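Local coordinates for protein pectate lyase (Bacillus subtilis, PDB 5AMV) that cleaves polygalacturonate by calcium-dependent elimination, giving oligosaccharides with unsaturated galacturonosyl groups at their non-reducing ends, at residues Asp63-Asp68 with Asn76-Pro81; Lys115-Arg120 with Tyr163-Gln168; Asn240-His243 with Lys247-Ile250; Tyr304-Ala309 with Ile325-Leu330. All blocks are in the same frame, centred on the assembly; numbering follows the deposited sequence.

Interaction 1: Asp63-Asp68 with Asn76-Pro81; sequences DMNVDD and NDYKDP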
loop_
_atom_site.group_PDB
_atom_site.type_symbol
_atom_site.label_atom_id
_atom_site.label_comp_id
_atom_site.label_asym_id
_atom_site.label_seq_id
_atom_site.Cartn_x
_atom_site.Cartn_y
_atom_site.Cartn_z
ATOM N N ASP A 63 12.643 12.943 5.588
ATOM C CA ASP A 63 12.333 13.335 4.221
ATOM C C ASP A 63 13.312 12.626 3.285
ATOM O O ASP A 63 14.551 12.751 3.436
ATOM C CB ASP A 63 12.376 14.884 4.133
ATOM C CG ASP A 63 12.078 15.424 2.741
ATOM O OD1 ASP A 63 11.733 14.667 1.803
ATOM O OD2 ASP A 63 12.130 16.678 2.595
ATOM N N MET A 64 12.755 11.833 2.358
ATOM C CA MET A 64 13.560 11.069 1.409
ATOM C C MET A 64 13.930 11.844 0.158
ATOM O O MET A 64 14.829 11.435 -0.576
ATOM C CB MET A 64 12.859 9.747 1.060
ATOM C CG MET A 64 12.744 8.813 2.290
ATOM S SD MET A 64 14.358 8.247 2.895
ATOM C CE MET A 64 14.847 7.086 1.599
ATOM N N ASN A 65 13.219 12.944 -0.101
ATOM C CA ASN A 65 13.588 13.803 -1.270
ATOM C C ASN A 65 14.671 14.798 -0.848
ATOM O O ASN A 65 14.447 16.000 -0.808
ATOM C CB ASN A 65 12.352 14.521 -1.779
ATOM C CG ASN A 65 11.489 13.599 -2.643
ATOM O OD1 ASN A 65 11.898 13.229 -3.746
ATOM N ND2 ASN A 65 10.281 13.249 -2.155
ATOM N N VAL A 66 15.850 14.261 -0.550
ATOM C CA VAL A 66 17.001 15.093 -0.114
ATOM C C VAL A 66 18.271 14.572 -0.725
ATOM O O VAL A 66 18.377 13.369 -1.105
ATOM C CB VAL A 66 17.135 15.167 1.425
ATOM C CG1 VAL A 66 15.917 15.861 2.069
ATOM C CG2 VAL A 66 17.313 13.810 2.022
ATOM N N ASP A 67 19.255 15.465 -0.827
ATOM C CA ASP A 67 20.536 15.054 -1.383
ATOM C C ASP A 67 21.510 14.506 -0.313
ATOM O O ASP A 67 21.126 14.243 0.835
ATOM C CB ASP A 67 21.117 16.197 -2.235
ATOM C CG ASP A 67 21.560 17.408 -1.407
ATOM O OD1 ASP A 67 21.755 17.320 -0.172
ATOM O OD2 ASP A 67 21.694 18.497 -2.026
ATOM N N ASP A 68 22.747 14.268 -0.711
ATOM C CA ASP A 68 23.716 13.676 0.223
ATOM C C ASP A 68 24.027 14.583 1.393
ATOM O O ASP A 68 24.529 14.128 2.410
ATOM C CB ASP A 68 25.001 13.261 -0.523
ATOM C CG ASP A 68 24.801 12.016 -1.349
ATOM O OD1 ASP A 68 23.680 11.448 -1.340
ATOM O OD2 ASP A 68 25.780 11.590 -1.990
ATOM N N ASN A 76 12.887 20.404 -10.256
ATOM C CA ASN A 76 13.993 20.862 -11.121
ATOM C C ASN A 76 15.280 20.125 -10.819
ATOM O O ASN A 76 16.155 20.042 -11.708
ATOM C CB ASN A 76 14.274 22.375 -10.899
ATOM C CG ASN A 76 13.215 23.235 -11.534
ATOM O OD1 ASN A 76 12.353 22.748 -12.263
ATOM N ND2 ASN A 76 13.310 24.538 -11.309
ATOM N N ASP A 77 15.425 19.607 -9.586
ATOM C CA ASP A 77 16.669 18.919 -9.194
ATOM C C ASP A 77 16.749 17.553 -9.881
ATOM O O ASP A 77 17.832 17.088 -10.218
ATOM C CB ASP A 77 16.810 18.772 -7.672
ATOM C CG ASP A 77 16.868 20.127 -6.996
ATOM O OD1 ASP A 77 17.918 20.791 -7.193
ATOM O OD2 ASP A 77 15.886 20.526 -6.337
ATOM N N TYR A 78 15.612 16.939 -10.121
ATOM C CA TYR A 78 15.541 15.631 -10.744
ATOM C C TYR A 78 15.325 15.700 -12.246
ATOM O O TYR A 78 15.612 14.718 -12.940
ATOM C CB TYR A 78 14.314 14.898 -10.186
ATOM C CG TYR A 78 14.354 14.614 -8.727
ATOM C CD1 TYR A 78 15.412 13.916 -8.157
ATOM C CD2 TYR A 78 13.279 14.956 -7.915
ATOM C CE1 TYR A 78 15.423 13.597 -6.781
ATOM C CE2 TYR A 78 13.279 14.634 -6.538
ATOM C CZ TYR A 78 14.332 13.958 -5.988
ATOM O OH TYR A 78 14.363 13.585 -4.674
ATOM N N LYS A 79 14.802 16.822 -12.743
ATOM C CA LYS A 79 14.340 16.893 -14.145
ATOM C C LYS A 79 15.501 16.709 -15.103
ATOM O O LYS A 79 16.562 17.335 -14.968
ATOM C CB LYS A 79 13.635 18.215 -14.457
ATOM C CG LYS A 79 12.891 18.142 -15.791
ATOM C CD LYS A 79 12.314 19.489 -16.223
ATOM C CE LYS A 79 13.391 20.520 -16.688
ATOM N NZ LYS A 79 14.121 20.231 -18.016
ATOM N N ASP A 80 15.307 15.812 -16.068
ATOM C CA ASP A 80 16.347 15.656 -17.114
ATOM C C ASP A 80 16.408 16.962 -17.881
ATOM O O ASP A 80 15.388 17.531 -18.206
ATOM C CB ASP A 80 15.967 14.510 -18.061
ATOM C CG ASP A 80 17.048 14.222 -19.086
ATOM O OD1 ASP A 80 17.978 13.472 -18.722
ATOM O OD2 ASP A 80 16.927 14.746 -20.213
ATOM N N PRO A 81 17.623 17.380 -18.302
ATOM C CA PRO A 81 17.708 18.630 -19.079
ATOM C C PRO A 81 16.809 18.702 -20.315
ATOM O O PRO A 81 16.414 19.815 -20.745
ATOM C CB PRO A 81 19.189 18.665 -19.520
ATOM C CG PRO A 81 19.879 17.966 -18.403
ATOM C CD PRO A 81 18.951 16.858 -17.919
#
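Tyr78 meets Asn65 end-on: its hydroxyl reaches the amide oxygen, and the two side chains run at about a right angle to each other. OH donates to Asn65 OD1 over 2.7 Å, in the carbonyl plane and on a lone pair, with a C=O...donor angle of 125°. The amide and ring planes are turned 65° apart, while OD1 itself lies near the plane of the ring, at its edge. Tyr78 keeps CG opposite its carbonyl carbon (chi1 -63°), which sends the ring out from the last turn of the short helix 75-78 toward the 63-68 loop. The backbone of Asn65 is held by the Asp63 side chain: Asn65 N donates to Asp63 OD1 at 3.0 Å, from above the carboxylate plane, closing an Asx turn, and Asn65 is also the centre of an inverse gamma turn. OD1 of Asn65 has a second donor, Gln117 NE2 of helix 105-121, so this buried oxygen is gripped twice. Residues Gln117 and Arg120 of that helix also touch the tyrosine ring. The contact joins the turn following strand 61-63 to a helical excursion, the kind of long loop that decorates the parallel beta-helix of polysaccharide lyase family 1.

Interaction 2: Lys115-Arg120 with Tyr163-Gln168; sequences KNQKAR and YDYFPQ. With ACT (acetate ion), chain D.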
loop_
_atom_site.group_PDB
_atom_site.type_symbol
_atom_site.label_atom_id
_atom_site.label_comp_id
_atom_site.label_asym_id
_atom_site.label_seq_id
_atom_site.Cartn_x
_atom_site.Cartn_y
_atom_site.Cartn_z
ATOM N N LYS A 115 13.961 8.174 -12.993
ATOM C CA LYS A 115 14.996 7.360 -12.372
ATOM C C LYS A 115 15.857 8.192 -11.413
ATOM O O LYS A 115 16.287 7.706 -10.387
ATOM C CB LYS A 115 15.813 6.639 -13.446
ATOM C CG LYS A 115 15.019 5.471 -14.085
ATOM C CD LYS A 115 15.698 4.986 -15.363
ATOM C CE LYS A 115 15.008 3.764 -15.961
ATOM N NZ LYS A 115 14.143 4.085 -17.135
ATOM N N ASN A 116 16.049 9.465 -11.710
ATOM C CA ASN A 116 16.794 10.340 -10.779
ATOM C C ASN A 116 16.059 10.432 -9.421
ATOM O O ASN A 116 16.662 10.369 -8.365
ATOM C CB ASN A 116 16.879 11.730 -11.400
ATOM C CG ASN A 116 17.782 11.771 -12.629
ATOM O OD1 ASN A 116 18.653 10.913 -12.805
ATOM N ND2 ASN A 116 17.621 12.800 -13.444
ATOM N N GLN A 117 14.740 10.598 -9.478
ATOM C CA GLN A 117 13.978 10.656 -8.220
ATOM C C GLN A 117 13.939 9.312 -7.505
ATOM O O GLN A 117 14.082 9.259 -6.280
ATOM C CB GLN A 117 12.561 11.186 -8.425
ATOM C CG GLN A 117 11.776 11.244 -7.093
ATOM C CD GLN A 117 10.424 11.962 -7.203
ATOM O OE1 GLN A 117 9.791 11.989 -8.265
ATOM N NE2 GLN A 117 10.004 12.571 -6.098
ATOM N N LYS A 118 13.689 8.245 -8.269
ATOM C CA LYS A 118 13.679 6.869 -7.688
ATOM C C LYS A 118 14.960 6.569 -6.889
ATOM O O LYS A 118 14.914 5.925 -5.831
ATOM C CB LYS A 118 13.462 5.857 -8.819
ATOM C CG LYS A 118 13.462 4.375 -8.380
ATOM C CD LYS A 118 13.326 3.446 -9.604
ATOM C CE LYS A 118 13.363 1.987 -9.175
ATOM N NZ LYS A 118 14.776 1.466 -9.141
ATOM N N ALA A 119 16.099 7.034 -7.404
ATOM C CA ALA A 119 17.369 6.780 -6.743
ATOM C C ALA A 119 17.433 7.405 -5.367
ATOM O O ALA A 119 18.173 6.898 -4.516
ATOM C CB ALA A 119 18.533 7.241 -7.611
ATOM N N ARG A 120 16.641 8.459 -5.129
ATOM C CA ARG A 120 16.576 9.070 -3.796
ATOM C C ARG A 120 15.471 8.474 -2.929
ATOM O O ARG A 120 15.650 8.236 -1.745
ATOM C CB ARG A 120 16.371 10.586 -3.892
ATOM C CG ARG A 120 17.391 11.287 -4.792
ATOM C CD ARG A 120 18.800 10.804 -4.437
ATOM N NE ARG A 120 19.256 11.321 -3.151
ATOM C CZ ARG A 120 20.481 11.116 -2.673
ATOM N NH1 ARG A 120 21.342 10.401 -3.373
ATOM N NH2 ARG A 120 20.849 11.638 -1.510
ATOM N N TYR A 163 5.404 10.729 -3.683
ATOM C CA TYR A 163 4.971 11.602 -4.768
ATOM C C TYR A 163 5.937 11.478 -5.933
ATOM O O TYR A 163 7.162 11.591 -5.749
ATOM C CB TYR A 163 5.020 13.052 -4.266
ATOM C CG TYR A 163 4.463 14.131 -5.173
ATOM C CD1 TYR A 163 5.238 14.686 -6.206
ATOM C CD2 TYR A 163 3.126 14.566 -5.037
ATOM C CE1 TYR A 163 4.748 15.707 -6.983
ATOM C CE2 TYR A 163 2.613 15.606 -5.838
ATOM C CZ TYR A 163 3.425 16.140 -6.840
ATOM O OH TYR A 163 2.925 17.145 -7.662
ATOM N N ASP A 164 5.384 11.281 -7.123
ATOM C CA ASP A 164 6.225 11.136 -8.329
ATOM C C ASP A 164 6.065 12.405 -9.152
ATOM O O ASP A 164 4.948 12.736 -9.607
ATOM C CB ASP A 164 5.702 9.894 -9.102
ATOM C CG ASP A 164 6.506 9.526 -10.319
ATOM O OD1 ASP A 164 7.269 10.334 -10.873
ATOM O OD2 ASP A 164 6.344 8.341 -10.735
ATOM N N TYR A 165 7.178 13.110 -9.394
ATOM C CA TYR A 165 7.123 14.319 -10.207
ATOM C C TYR A 165 6.915 14.037 -11.708
ATOM O O TYR A 165 6.638 14.956 -12.459
ATOM C CB TYR A 165 8.393 15.149 -10.066
ATOM C CG TYR A 165 8.490 15.876 -8.749
ATOM C CD1 TYR A 165 7.609 16.938 -8.461
ATOM C CD2 TYR A 165 9.441 15.491 -7.800
ATOM C CE1 TYR A 165 7.692 17.607 -7.237
ATOM C CE2 TYR A 165 9.523 16.145 -6.580
ATOM C CZ TYR A 165 8.630 17.179 -6.325
ATOM O OH TYR A 165 8.725 17.804 -5.101
ATOM N N PHE A 166 7.043 12.784 -12.143
ATOM C CA PHE A 166 7.102 12.502 -13.615
ATOM C C PHE A 166 6.217 11.307 -13.983
ATOM O O PHE A 166 6.695 10.335 -14.551
ATOM C CB PHE A 166 8.560 12.240 -14.059
ATOM C CG PHE A 166 9.508 13.304 -13.568
ATOM C CD1 PHE A 166 9.523 14.594 -14.189
ATOM C CD2 PHE A 166 10.338 13.044 -12.499
ATOM C CE1 PHE A 166 10.381 15.605 -13.676
ATOM C CE2 PHE A 166 11.215 14.053 -11.999
ATOM C CZ PHE A 166 11.202 15.342 -12.581
ATOM N N PRO A 167 4.904 11.410 -13.706
ATOM C CA PRO A 167 4.013 10.315 -14.083
ATOM C C PRO A 167 4.092 9.998 -15.577
ATOM O O PRO A 167 4.213 10.907 -16.404
ATOM C CB PRO A 167 2.607 10.874 -13.765
ATOM C CG PRO A 167 2.768 12.070 -12.949
ATOM C CD PRO A 167 4.203 12.530 -13.062
ATOM N N GLN A 168 4.008 8.702 -15.886
ATOM C CA GLN A 168 4.046 8.218 -17.253
ATOM C C GLN A 168 2.642 8.195 -17.864
ATOM O O GLN A 168 1.712 7.723 -17.224
ATOM C CB GLN A 168 4.620 6.823 -17.279
ATOM C CG GLN A 168 4.824 6.255 -18.673
ATOM C CD GLN A 168 5.219 4.778 -18.599
ATOM O OE1 GLN A 168 4.559 3.993 -17.929
ATOM N NE2 GLN A 168 6.312 4.418 -19.245
HETATM C C ACT D . 4.708 19.513 -9.226
HETATM O O ACT D . 4.774 20.022 -8.075
HETATM O OXT ACT D . 4.604 18.254 -9.318
HETATM C CH3 ACT D . 4.792 20.393 -10.438
HETATM O O HOH W 1 9.889 10.222 -10.233
#
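The amide of Gln117 lies nearly parallel to the Tyr165 ring, their planes 16° apart, with NE2 3.4 Å from Tyr165 CD2 in an oblique approach. One face of that ring carries Tyr163 CD1, 3.9 Å above the plane and toward the rim, and the acetate, probably a crystallisation additive, sits at its edge. The acetate is held by Tyr163 OH, which donates to its OXT at 2.6 Å. Tyr165 CB lies over one face of the Phe166 ring, offset toward the rim. The Gln117 chain is extended, with CG opposite its backbone N (chi1 -180°), which carries the amide from helix 105-121 across to the backbone of the 163-168 loop. Its OE1 accepts from Tyr165 N at 3.1 Å, almost straight at 174° and on a lone pair. A water donates hydrogen bonds to OE1 at 2.6 Å and to Asp164 OD1, which also takes Phe166 N at 2.8 Å in an Asx turn. With an alanine at Gln117, Tyr165 N would probably lose its acceptor, the water would keep only its bond to Asp164, and a gap would open beside the Tyr165 ring. Asp164 OD2 is bound by Gln182 N and Gln114 NE2, and Tyr165 OH by Arg206. Helix and loop thus meet on the flank of the parallel beta-helix, with the Asp164 side chain about 10 Å from the calcium ion.

Interaction 3: Asn240-His243 with Lys247-Ile250; sequences NYYH and KSSI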
loop_
_atom_site.group_PDB
_atom_site.type_symbol
_atom_site.label_atom_id
_atom_site.label_comp_id
_atom_site.label_asym_id
_atom_site.label_seq_id
_atom_site.Cartn_x
_atom_site.Cartn_y
_atom_site.Cartn_z
ATOM N N ASN A 240 -3.379 -0.742 10.925
ATOM C CA ASN A 240 -2.882 0.415 10.222
ATOM C C ASN A 240 -3.964 1.415 9.919
ATOM O O ASN A 240 -5.144 1.036 9.882
ATOM C CB ASN A 240 -2.162 0.011 8.932
ATOM C CG ASN A 240 -1.047 -0.979 9.175
ATOM O OD1 ASN A 240 0.001 -0.641 9.744
ATOM N ND2 ASN A 240 -1.265 -2.216 8.742
ATOM N N TYR A 241 -3.574 2.669 9.677
ATOM C CA TYR A 241 -4.553 3.729 9.402
ATOM C C TYR A 241 -4.250 4.336 8.029
ATOM O O TYR A 241 -3.268 5.082 7.862
ATOM C CB TYR A 241 -4.513 4.801 10.509
ATOM C CG TYR A 241 -5.524 5.942 10.389
ATOM C CD1 TYR A 241 -6.643 5.875 9.521
ATOM C CD2 TYR A 241 -5.379 7.081 11.194
ATOM C CE1 TYR A 241 -7.542 6.919 9.437
ATOM C CE2 TYR A 241 -6.287 8.126 11.114
ATOM C CZ TYR A 241 -7.374 8.020 10.252
ATOM O OH TYR A 241 -8.274 9.050 10.158
ATOM N N TYR A 242 -5.064 3.968 7.046
ATOM C CA TYR A 242 -4.931 4.502 5.697
ATOM C C TYR A 242 -5.924 5.640 5.555
ATOM O O TYR A 242 -7.135 5.464 5.823
ATOM C CB TYR A 242 -5.335 3.404 4.721
ATOM C CG TYR A 242 -4.507 2.127 4.764
ATOM C CD1 TYR A 242 -4.860 1.053 5.580
ATOM C CD2 TYR A 242 -3.389 1.990 3.936
ATOM C CE1 TYR A 242 -4.095 -0.132 5.579
ATOM C CE2 TYR A 242 -2.661 0.784 3.891
ATOM C CZ TYR A 242 -3.020 -0.231 4.708
ATOM O OH TYR A 242 -2.376 -1.443 4.733
ATOM N N HIS A 243 -5.463 6.820 5.130
ATOM C CA HIS A 243 -6.406 7.933 4.984
ATOM C C HIS A 243 -6.056 8.926 3.897
ATOM O O HIS A 243 -4.878 9.150 3.633
ATOM C CB HIS A 243 -6.810 8.611 6.296
ATOM C CG HIS A 243 -5.715 9.365 6.974
ATOM N ND1 HIS A 243 -5.513 10.712 6.761
ATOM C CD2 HIS A 243 -4.824 9.000 7.926
ATOM C CE1 HIS A 243 -4.510 11.137 7.511
ATOM N NE2 HIS A 243 -4.086 10.121 8.244
ATOM N N LYS A 247 -5.762 5.027 -4.429
ATOM C CA LYS A 247 -5.610 3.558 -4.530
ATOM C C LYS A 247 -4.785 2.988 -3.386
ATOM O O LYS A 247 -3.556 3.137 -3.338
ATOM C CB LYS A 247 -4.951 3.246 -5.860
ATOM C CG LYS A 247 -5.887 3.639 -7.040
ATOM C CD LYS A 247 -5.261 3.376 -8.407
ATOM C CE LYS A 247 -4.478 4.537 -8.939
ATOM N NZ LYS A 247 -4.532 4.480 -10.460
ATOM N N SER A 248 -5.451 2.341 -2.442
ATOM C CA SER A 248 -4.725 1.943 -1.221
ATOM C C SER A 248 -3.804 0.741 -1.333
ATOM O O SER A 248 -2.619 0.827 -1.027
ATOM C CB SER A 248 -5.713 1.635 -0.118
ATOM O OG SER A 248 -5.042 1.148 1.023
ATOM N N SER A 249 -4.371 -0.406 -1.708
ATOM C CA SER A 249 -3.703 -1.679 -1.532
ATOM C C SER A 249 -4.043 -2.585 -2.698
ATOM O O SER A 249 -5.166 -3.084 -2.776
ATOM C CB SER A 249 -4.156 -2.343 -0.215
ATOM O OG SER A 249 -3.808 -1.531 0.914
ATOM N N ILE A 250 -3.077 -2.803 -3.591
ATOM C CA ILE A 250 -3.302 -3.737 -4.710
ATOM C C ILE A 250 -2.432 -4.974 -4.477
ATOM O O ILE A 250 -1.174 -4.868 -4.358
ATOM C CB ILE A 250 -3.085 -3.085 -6.154
ATOM C CG1 ILE A 250 -3.327 -4.144 -7.255
ATOM C CG2 ILE A 250 -1.735 -2.549 -6.321
ATOM C CD1 ILE A 250 -3.743 -3.550 -8.649
HETATM O O HOH W 2 -4.571 -2.843 3.246
#
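This is a buried contact between an aromatic ring and two serine hydroxyls, inside the coil of the beta-helix, where strand 235-245 turns into strand 247-251. Tyr242 points inward from the first strand, and Ser248 and Ser249 point back at it from the second. Their hydroxyls come obliquely to the same ring: Ser248 OG lies 3.5 Å from Tyr242 CD2, and Ser249 OG 3.9 Å from Tyr242 CE2. The two serines reach it by different torsions. Ser248 sets OG anti to its backbone N (chi1 175°), whereas Ser249 sets OG opposite its carbonyl carbon (chi1 -62°), and the oxygens end up 3.0 Å apart, Ser248 OG to Ser249 OG. In the parallel beta-helix of pectate lyases, inward side chains of successive coils stack in ladders, and Tyr242 fits that pattern: its ring meets those of Tyr273 and Phe201 on neighbouring coils, nearly parallel to the first and about 20° from the second. The polar ends are satisfied within this interior. Tyr242 OH is hydrogen-bonded to Thr226 OG1, Ser248 OG to Gln225 OE1, and Ser249 OG to Thr226 OG1. A water adds a bridge, 2.8 Å from Ser249 OG and weakly bonded to Tyr242 OH at 3.0 Å. The serines lie close to the catalytic centre: the Ser249 side chain is about 5 Å from that of Asp227, a calcium ligand whose OD1 accepts from Ile250 N, and the Ser248 side chain is about 5 Å from that of Arg279, inferred to be an active-site residue.

Interaction 4: Tyr304-Ala309 with Ile325-Leu330; sequences YPFSYA and IDVPGL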
loop_
_atom_site.group_PDB
_atom_site.type_symbol
_atom_site.label_atom_id
_atom_site.label_comp_id
_atom_site.label_asym_id
_atom_site.label_seq_id
_atom_site.Cartn_x
_atom_site.Cartn_y
_atom_site.Cartn_z
ATOM N N TYR A 304 -11.156 12.727 -2.414
ATOM C CA TYR A 304 -11.153 11.274 -2.174
ATOM C C TYR A 304 -12.553 10.665 -1.889
ATOM O O TYR A 304 -12.737 10.002 -0.869
ATOM C CB TYR A 304 -10.197 10.941 -1.026
ATOM C CG TYR A 304 -8.756 11.392 -1.284
ATOM C CD1 TYR A 304 -8.032 10.860 -2.337
ATOM C CD2 TYR A 304 -8.144 12.365 -0.464
ATOM C CE1 TYR A 304 -6.716 11.253 -2.559
ATOM C CE2 TYR A 304 -6.833 12.767 -0.675
ATOM C CZ TYR A 304 -6.122 12.217 -1.715
ATOM O OH TYR A 304 -4.802 12.612 -1.930
ATOM N N PRO A 305 -13.508 10.872 -2.803
ATOM C CA PRO A 305 -14.816 10.238 -2.619
ATOM C C PRO A 305 -14.727 8.714 -2.736
ATOM O O PRO A 305 -13.976 8.169 -3.570
ATOM C CB PRO A 305 -15.653 10.816 -3.770
ATOM C CG PRO A 305 -14.594 11.133 -4.871
ATOM C CD PRO A 305 -13.460 11.710 -4.025
ATOM N N PHE A 306 -15.475 8.033 -1.888
ATOM C CA PHE A 306 -15.454 6.579 -1.869
ATOM C C PHE A 306 -15.988 6.002 -3.160
ATOM O O PHE A 306 -17.059 6.420 -3.638
ATOM C CB PHE A 306 -16.387 6.105 -0.735
ATOM C CG PHE A 306 -16.467 4.594 -0.598
ATOM C CD1 PHE A 306 -17.439 3.891 -1.303
ATOM C CD2 PHE A 306 -15.609 3.894 0.273
ATOM C CE1 PHE A 306 -17.532 2.477 -1.202
ATOM C CE2 PHE A 306 -15.715 2.499 0.393
ATOM C CZ PHE A 306 -16.661 1.797 -0.366
ATOM N N SER A 307 -15.282 4.989 -3.702
ATOM C CA SER A 307 -15.766 4.250 -4.866
ATOM C C SER A 307 -16.132 2.809 -4.451
ATOM O O SER A 307 -17.282 2.370 -4.597
ATOM C CB SER A 307 -14.683 4.255 -5.966
ATOM O OG SER A 307 -15.140 3.719 -7.190
ATOM N N TYR A 308 -15.157 2.069 -3.937
ATOM C CA TYR A 308 -15.427 0.721 -3.447
ATOM C C TYR A 308 -14.399 0.325 -2.406
ATOM O O TYR A 308 -13.327 0.939 -2.357
ATOM C CB TYR A 308 -15.478 -0.302 -4.592
ATOM C CG TYR A 308 -14.130 -0.628 -5.250
ATOM C CD1 TYR A 308 -13.304 -1.620 -4.706
ATOM C CD2 TYR A 308 -13.692 0.049 -6.436
ATOM C CE1 TYR A 308 -12.047 -1.928 -5.306
ATOM C CE2 TYR A 308 -12.449 -0.260 -7.045
ATOM C CZ TYR A 308 -11.672 -1.282 -6.482
ATOM O OH TYR A 308 -10.468 -1.654 -7.071
ATOM N N ALA A 309 -14.717 -0.693 -1.591
ATOM C CA ALA A 309 -13.758 -1.225 -0.633
ATOM C C ALA A 309 -12.975 -2.406 -1.214
ATOM O O ALA A 309 -11.769 -2.294 -1.490
ATOM C CB ALA A 309 -14.478 -1.641 0.676
ATOM N N ILE A 325 -18.482 -0.977 7.245
ATOM C CA ILE A 325 -18.343 0.062 6.232
ATOM C C ILE A 325 -19.360 1.155 6.529
ATOM O O ILE A 325 -20.581 0.882 6.511
ATOM C CB ILE A 325 -18.568 -0.539 4.804
ATOM C CG1 ILE A 325 -17.523 -1.639 4.525
ATOM C CG2 ILE A 325 -18.456 0.542 3.738
ATOM C CD1 ILE A 325 -17.861 -2.434 3.244
ATOM N N ASP A 326 -18.890 2.372 6.814
ATOM C CA ASP A 326 -19.799 3.509 6.984
ATOM C C ASP A 326 -19.614 4.526 5.859
ATOM O O ASP A 326 -18.735 5.431 5.916
ATOM C CB ASP A 326 -19.588 4.168 8.331
ATOM C CG ASP A 326 -20.180 3.327 9.497
ATOM O OD1 ASP A 326 -21.070 2.494 9.240
ATOM O OD2 ASP A 326 -19.725 3.520 10.623
ATOM N N VAL A 327 -20.465 4.389 4.846
ATOM C CA VAL A 327 -20.494 5.285 3.685
ATOM C C VAL A 327 -21.981 5.608 3.466
ATOM O O VAL A 327 -22.701 4.840 2.855
ATOM C CB VAL A 327 -19.842 4.621 2.429
ATOM C CG1 VAL A 327 -19.912 5.552 1.195
ATOM C CG2 VAL A 327 -18.347 4.264 2.738
ATOM N N PRO A 328 -22.423 6.749 3.978
ATOM C CA PRO A 328 -23.884 7.045 3.946
ATOM C C PRO A 328 -24.444 6.941 2.534
ATOM O O PRO A 328 -23.810 7.415 1.566
ATOM C CB PRO A 328 -23.937 8.491 4.462
ATOM C CG PRO A 328 -22.807 8.515 5.491
ATOM C CD PRO A 328 -21.681 7.717 4.827
ATOM N N GLY A 329 -25.578 6.266 2.392
ATOM C CA GLY A 329 -26.278 6.243 1.089
ATOM C C GLY A 329 -25.814 5.180 0.106
ATOM O O GLY A 329 -26.417 5.033 -0.965
ATOM N N LEU A 330 -24.763 4.435 0.462
ATOM C CA LEU A 330 -24.240 3.350 -0.375
ATOM C C LEU A 330 -25.170 2.138 -0.356
ATOM O O LEU A 330 -25.763 1.805 0.673
ATOM C CB LEU A 330 -22.832 2.943 0.124
ATOM C CG LEU A 330 -21.969 2.186 -0.882
ATOM C CD1 LEU A 330 -21.436 3.069 -1.980
ATOM C CD2 LEU A 330 -20.841 1.489 -0.148
#
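Phe306 fits its ring against the shallow hollow between the methyl groups of Val327 and Leu330. Val327 CG2 sits over one face, 3.8 Å from the ring centroid and 16° off the normal, a CH-pi contact, and its CG1 lies 3.9 Å from Phe306 CD1. Leu330 CD2 approaches obliquely, 3.6 Å from Phe306 CE1. On the opposite face Tyr308 N, from the same loop, lies 3.6 Å above the plane, toward the rim. With CG opposite the backbone N (chi1 180°), Phe306 reaches out of the loop toward the next coil of the parallel beta-helix, where strand 317-326 runs into a type II turn from Val327 to Leu330. That turn, closed by Leu330 N to Val327 O, lets both residues face the same ring. Farther along the two segments, Ala309 CB packs against Ile325 CD1 at 4.3 Å, a smaller bump meeting the tip of the isoleucine. An alanine here instead of Phe306 is likely to open a gap in front of Val327 and Leu330 and cost both their aromatic partner. Ser307, next to the phenylalanine, points away from the turn and belongs to the glycan pocket.

From the N terminus the four contacts follow one another in series; none nests in or crosses another. Interaction 1 closes a short loop between strand 61-63 and helix 75-78. Interaction 2 spans more chain, bringing helix 105-121 to the loop between strands 158-160 and 168-170. These two touch: Asp68 forms a salt bridge with Arg120, and Tyr78 O probably accepts from Asn116 ND2. Interaction 3 closes the tight corner between strands 235-245 and 247-251 within one coil, its centre about 21 Å from that of interaction 2. Interaction 4 joins the loop before strand 310-312 to the end of strand 317-326, its nearest atoms about 6 Å from interaction 3.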